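Local coordinates for protein fructose-bisphosphate aldolase (Slackia heliotrinireducens, PDB 4MOZ) that is an aldolase of the DeoC/LacD family, folded as a TIM barrel of eight parallel strands wrapped by helices, at residues D43-V46 against D52-G55; D64-F69 against A88-D93. All coordinates share one frame; numbering follows the deposited sequence.

Interaction 1 (D43-V46 against D52-G55); sequences DQKV and DFYG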
loop_
_atom_site.group_PDB
_atom_site.type_symbol
_atom_site.label_atom_id
_atom_site.label_comp_id
_atom_site.label_asym_id
_atom_site.label_seq_id
_atom_site.Cartn_x
_atom_site.Cartn_y
_atom_site.Cartn_z
ATOM N N ASP C 43 -11.191 26.164 2.239
ATOM C CA ASP C 43 -10.305 25.040 2.519
ATOM C C ASP C 43 -8.884 25.471 2.899
ATOM O O ASP C 43 -8.032 24.629 3.186
ATOM C CB ASP C 43 -10.259 24.106 1.306
ATOM C CG ASP C 43 -9.645 24.771 0.075
ATOM O OD1 ASP C 43 -10.030 25.916 -0.252
ATOM O OD2 ASP C 43 -8.780 24.141 -0.572
ATOM N N GLN C 44 -8.638 26.779 2.914
ATOM C CA GLN C 44 -7.279 27.310 3.098
ATOM C C GLN C 44 -6.710 27.271 4.532
ATOM O O GLN C 44 -5.535 27.591 4.734
ATOM C CB GLN C 44 -7.170 28.716 2.494
ATOM C CG GLN C 44 -7.317 28.746 0.974
ATOM C CD GLN C 44 -7.486 30.150 0.409
ATOM O OE1 GLN C 44 -8.342 30.916 0.857
ATOM N NE2 GLN C 44 -6.674 30.490 -0.590
ATOM N N LYS C 45 -7.517 26.870 5.518
ATOM C CA LYS C 45 -7.006 26.694 6.887
ATOM C C LYS C 45 -5.946 25.591 6.965
ATOM O O LYS C 45 -5.056 25.646 7.816
ATOM C CB LYS C 45 -8.124 26.393 7.880
ATOM C CG LYS C 45 -8.940 27.597 8.304
ATOM C CD LYS C 45 -10.115 27.194 9.185
ATOM C CE LYS C 45 -9.703 27.031 10.640
ATOM N NZ LYS C 45 -9.235 28.315 11.231
ATOM N N VAL C 46 -6.055 24.584 6.099
ATOM C CA VAL C 46 -4.998 23.583 5.978
ATOM C C VAL C 46 -3.948 24.073 4.982
ATOM O O VAL C 46 -2.762 24.122 5.310
ATOM C CB VAL C 46 -5.516 22.183 5.568
ATOM C CG1 VAL C 46 -4.378 21.175 5.601
ATOM C CG2 VAL C 46 -6.637 21.720 6.488
ATOM N N ASP C 52 -3.957 32.916 5.915
ATOM C CA ASP C 52 -5.052 33.634 5.266
ATOM C C ASP C 52 -6.125 34.140 6.231
ATOM O O ASP C 52 -7.081 34.791 5.800
ATOM C CB ASP C 52 -5.710 32.760 4.192
ATOM C CG ASP C 52 -4.748 32.357 3.090
ATOM O OD1 ASP C 52 -3.784 33.107 2.813
ATOM O OD2 ASP C 52 -4.967 31.281 2.495
ATOM N N PHE C 53 -5.976 33.857 7.524
ATOM C CA PHE C 53 -7.063 34.112 8.476
ATOM C C PHE C 53 -6.721 35.053 9.630
ATOM O O PHE C 53 -7.611 35.464 10.373
ATOM C CB PHE C 53 -7.627 32.790 9.000
ATOM C CG PHE C 53 -8.172 31.907 7.918
ATOM C CD1 PHE C 53 -7.330 31.053 7.204
ATOM C CD2 PHE C 53 -9.522 31.941 7.594
ATOM C CE1 PHE C 53 -7.828 30.249 6.189
ATOM C CE2 PHE C 53 -10.029 31.131 6.586
ATOM C CZ PHE C 53 -9.180 30.286 5.882
ATOM N N TYR C 54 -5.441 35.386 9.772
ATOM C CA TYR C 54 -4.976 36.307 10.811
ATOM C C TYR C 54 -3.702 37.001 10.353
ATOM O O TYR C 54 -2.802 36.360 9.815
ATOM C CB TYR C 54 -4.733 35.570 12.135
ATOM C CG TYR C 54 -4.233 36.462 13.259
ATOM C CD1 TYR C 54 -5.128 37.171 14.061
ATOM C CD2 TYR C 54 -2.865 36.596 13.521
ATOM C CE1 TYR C 54 -4.678 37.991 15.088
ATOM C CE2 TYR C 54 -2.405 37.413 14.547
ATOM C CZ TYR C 54 -3.317 38.107 15.328
ATOM O OH TYR C 54 -2.875 38.919 16.351
ATOM N N GLY C 55 -3.633 38.311 10.574
ATOM C CA GLY C 55 -2.485 39.111 10.157
ATOM C C GLY C 55 -2.879 40.469 9.604
ATOM O O GLY C 55 -4.059 40.820 9.572
HETATM O O HOH W 1 -4.509 30.211 5.680
#
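One face of the Phe53 ring carries the aliphatic part of Lys45, whose CG stands 3.5 Å above the ring plane of Phe53, displaced toward the rim, while the carbonyl oxygen of Gln44 lies in plane at the ring edge. The CG approach is a CH-pi contact, 21° off the ring normal, and the lysine chain crosses the phenylalanine side chain at about a right angle. Bends at chi3 (83°) and chi4 (64°) fold the lysine back over the ring, but NZ remains 5.2 Å from the Phe53 centroid, at most a weak cation-pi attraction. The ammonium group is hydrogen-bonded instead to Ala232 O of the second subunit. His274, from the helix 271-274, also stacks with the Phe53 ring.

The other flat groups, the amide of Gln44 and the carboxylate of Asp52, are turned against each other and make no hydrogen bond to one another; Gln44 OE1 has a weak one to His274 NE2. OD2 of Asp52 rests 3.4 Å from Gln44 CB; its hydrogen bond goes to His48 ND1, while OD1 forms a salt bridge with Arg271. A water bridges the two backbones, donating to Gln44 O at 3.0 Å and accepting from Asp52 N at 2.8 Å.

The short helix that follows the first barrel strand is thus packed against the loop beyond it. No direct hydrogen bond spans the two segments: packing at the Phe53 ring and of Gln44 against the Asp52 carboxylate, with one bridging water, joins them, and the charged ends of Lys45 and Asp52 tie this corner to the neighbouring subunit and to other parts of the barrel.

Interaction 2 (D64-F69 against A88-D93); sequences DPEHLF and ARYAAD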
loop_
_atom_site.group_PDB
_atom_site.type_symbol
_atom_site.label_atom_id
_atom_site.label_comp_id
_atom_site.label_asym_id
_atom_site.label_seq_id
_atom_site.Cartn_x
_atom_site.Cartn_y
_atom_site.Cartn_z
ATOM N N ASP C 64 -11.996 33.773 13.553
ATOM C CA ASP C 64 -12.980 32.793 14.018
ATOM C C ASP C 64 -13.543 32.058 12.800
ATOM O O ASP C 64 -14.102 32.686 11.909
ATOM C CB ASP C 64 -14.105 33.488 14.802
ATOM C CG ASP C 64 -15.107 32.510 15.427
ATOM O OD1 ASP C 64 -15.183 31.326 15.031
ATOM O OD2 ASP C 64 -15.841 32.945 16.336
ATOM N N PRO C 65 -13.391 30.724 12.757
ATOM C CA PRO C 65 -13.859 29.911 11.626
ATOM C C PRO C 65 -15.358 30.009 11.331
ATOM O O PRO C 65 -15.762 29.781 10.189
ATOM C CB PRO C 65 -13.507 28.488 12.048
ATOM C CG PRO C 65 -12.355 28.657 12.975
ATOM C CD PRO C 65 -12.641 29.916 13.732
ATOM N N GLU C 66 -16.174 30.332 12.335
ATOM C CA GLU C 66 -17.616 30.475 12.118
ATOM C C GLU C 66 -17.939 31.606 11.127
ATOM O O GLU C 66 -18.980 31.595 10.468
ATOM C CB GLU C 66 -18.371 30.665 13.438
ATOM C CG GLU C 66 -19.856 30.346 13.307
ATOM C CD GLU C 66 -20.621 30.391 14.617
ATOM O OE1 GLU C 66 -19.998 30.433 15.700
ATOM O OE2 GLU C 66 -21.868 30.372 14.559
ATOM N N HIS C 67 -17.026 32.571 11.036
ATOM C CA HIS C 67 -17.043 33.619 10.014
ATOM C C HIS C 67 -17.359 33.072 8.642
ATOM O O HIS C 67 -18.204 33.625 7.928
ATOM C CB HIS C 67 -15.690 34.320 10.018
ATOM C CG HIS C 67 -15.609 35.541 9.132
ATOM N ND1 HIS C 67 -16.396 36.620 9.306
ATOM C CD2 HIS C 67 -14.755 35.842 8.070
ATOM C CE1 HIS C 67 -16.079 37.554 8.389
ATOM N NE2 HIS C 67 -15.071 37.076 7.636
ATOM N N LEU C 68 -16.702 31.972 8.270
ATOM C CA LEU C 68 -16.891 31.359 6.952
ATOM C C LEU C 68 -18.328 30.896 6.742
ATOM O O LEU C 68 -18.898 31.082 5.665
ATOM C CB LEU C 68 -15.921 30.190 6.747
ATOM C CG LEU C 68 -14.427 30.463 6.986
ATOM C CD1 LEU C 68 -13.621 29.175 6.956
ATOM C CD2 LEU C 68 -13.871 31.463 5.985
ATOM N N PHE C 69 -18.916 30.305 7.776
ATOM C CA PHE C 69 -20.275 29.784 7.681
ATOM C C PHE C 69 -21.324 30.894 7.704
ATOM O O PHE C 69 -22.377 30.768 7.075
ATOM C CB PHE C 69 -20.528 28.745 8.771
ATOM C CG PHE C 69 -19.787 27.451 8.551
ATOM C CD1 PHE C 69 -18.465 27.303 8.982
ATOM C CD2 PHE C 69 -20.404 26.381 7.904
ATOM C CE1 PHE C 69 -17.778 26.116 8.774
ATOM C CE2 PHE C 69 -19.722 25.194 7.697
ATOM C CZ PHE C 69 -18.408 25.059 8.134
ATOM N N ALA C 88 -18.439 19.392 9.371
ATOM C CA ALA C 88 -19.088 18.606 10.428
ATOM C C ALA C 88 -19.317 19.388 11.728
ATOM O O ALA C 88 -20.311 19.159 12.424
ATOM C CB ALA C 88 -18.293 17.339 10.711
ATOM N N ARG C 89 -18.407 20.306 12.043
ATOM C CA ARG C 89 -18.457 21.023 13.318
ATOM C C ARG C 89 -19.473 22.160 13.328
ATOM O O ARG C 89 -19.878 22.613 14.396
ATOM C CB ARG C 89 -17.077 21.561 13.718
ATOM C CG ARG C 89 -15.941 20.547 13.679
ATOM C CD ARG C 89 -16.059 19.458 14.732
ATOM N NE ARG C 89 -15.969 19.970 16.099
ATOM C CZ ARG C 89 -15.921 19.196 17.180
ATOM N NH1 ARG C 89 -15.934 17.876 17.054
ATOM N NH2 ARG C 89 -15.850 19.741 18.388
ATOM N N TYR C 90 -19.888 22.609 12.144
ATOM C CA TYR C 90 -20.777 23.767 12.030
ATOM C C TYR C 90 -22.078 23.529 11.261
ATOM O O TYR C 90 -23.043 24.272 11.449
ATOM C CB TYR C 90 -20.028 24.942 11.403
ATOM C CG TYR C 90 -18.894 25.473 12.251
ATOM C CD1 TYR C 90 -19.119 26.472 13.197
ATOM C CD2 TYR C 90 -17.593 24.978 12.107
ATOM C CE1 TYR C 90 -18.087 26.972 13.974
ATOM C CE2 TYR C 90 -16.553 25.467 12.882
ATOM C CZ TYR C 90 -16.808 26.464 13.815
ATOM O OH TYR C 90 -15.790 26.960 14.595
ATOM N N ALA C 91 -22.103 22.505 10.409
ATOM C CA ALA C 91 -23.218 22.279 9.476
ATOM C C ALA C 91 -24.594 22.199 10.121
ATOM O O ALA C 91 -25.577 22.614 9.510
ATOM C CB ALA C 91 -22.971 21.042 8.621
ATOM N N ALA C 92 -24.671 21.664 11.340
ATOM C CA ALA C 92 -25.958 21.547 12.034
ATOM C C ALA C 92 -26.586 22.919 12.300
ATOM O O ALA C 92 -27.810 23.059 12.271
ATOM C CB ALA C 92 -25.818 20.752 13.328
ATOM N N ASP C 93 -25.742 23.924 12.533
ATOM C CA ASP C 93 -26.202 25.293 12.752
ATOM C C ASP C 93 -26.320 26.102 11.463
ATOM O O ASP C 93 -26.789 27.239 11.484
ATOM C CB ASP C 93 -25.275 26.018 13.730
ATOM C CG ASP C 93 -25.345 25.447 15.122
ATOM O OD1 ASP C 93 -26.454 25.098 15.571
ATOM O OD2 ASP C 93 -24.291 25.346 15.773
HETATM O O HOH W 2 -16.154 28.908 16.120
#
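Tyr90 of segment 88-93 packs against Pro65, Glu66 and Phe69 of segment 64-69, on the turn and helix 66-74; helices 66-74 and 84-90 flank strand 79-82 in the chain, and the contact joins successive outer helices of the beta/alpha barrel. The aromatic part is a CH-pi contact over the ring face. Tyr90 CB sits over the centre of the Phe69 ring, 3.5 Å from its centroid and only 4° off the normal, so all six ring carbons are nearly equally distant from it. The rings themselves, near parallel with planes 24° apart but slid past each other, barely overlap; Phe69 CE1 comes within 3.5 Å of Tyr90 CD2.

Aliphatic packing continues toward the phenol oxygen. A chi1 of -161° sends Glu66 CG obliquely across the tyrosine ring, 3.9 Å from Tyr90 CE1; Glu66 CB, set by the backbone, is 3.7 Å from the same Tyr90 CE1. The carboxylate goes on to hydrogen-bond Tyr94 OH. Pro65 CB meets Tyr90 OH at 3.7 Å.

Polar links gather round Asp64 and the phenol oxygen, where Tyr90 OH also has a weak hydrogen bond with Arg235 N of the second subunit. Asp64 OD1 accepts a capping bond from Glu66 N, 3.0 Å long and reaching it from above the carboxylate plane. The same OD1 accepts from a water at 2.8 Å, and that water lies in the plane of the Tyr90 ring, hydrogen-bonded to OH.

Overall arrangement
Both contacts are largely buried and lie on the same side of the chain's centre, about 14 Å apart centre to centre, yet they are built differently. Interaction 1 joins a short helix to the loop just after it, a local closure after the first strand, whereas interaction 2 brackets the second strand by pairing the helices before and after it. Water bridges each: between backbone groups in interaction 1, between side chains in interaction 2, where the exposed Asp64 forms the margin. The two meet directly, Phe53 CE2 lying 3.9 Å from Leu68 CD2 and Lys45 NZ 3.6 Å from Pro65 CG. Both reach the second subunit, interaction 1 through the Lys45 hydrogen bond, interaction 2 through salt bridges from Arg89 and Asp93 to Asp207 and Arg235 of that subunit.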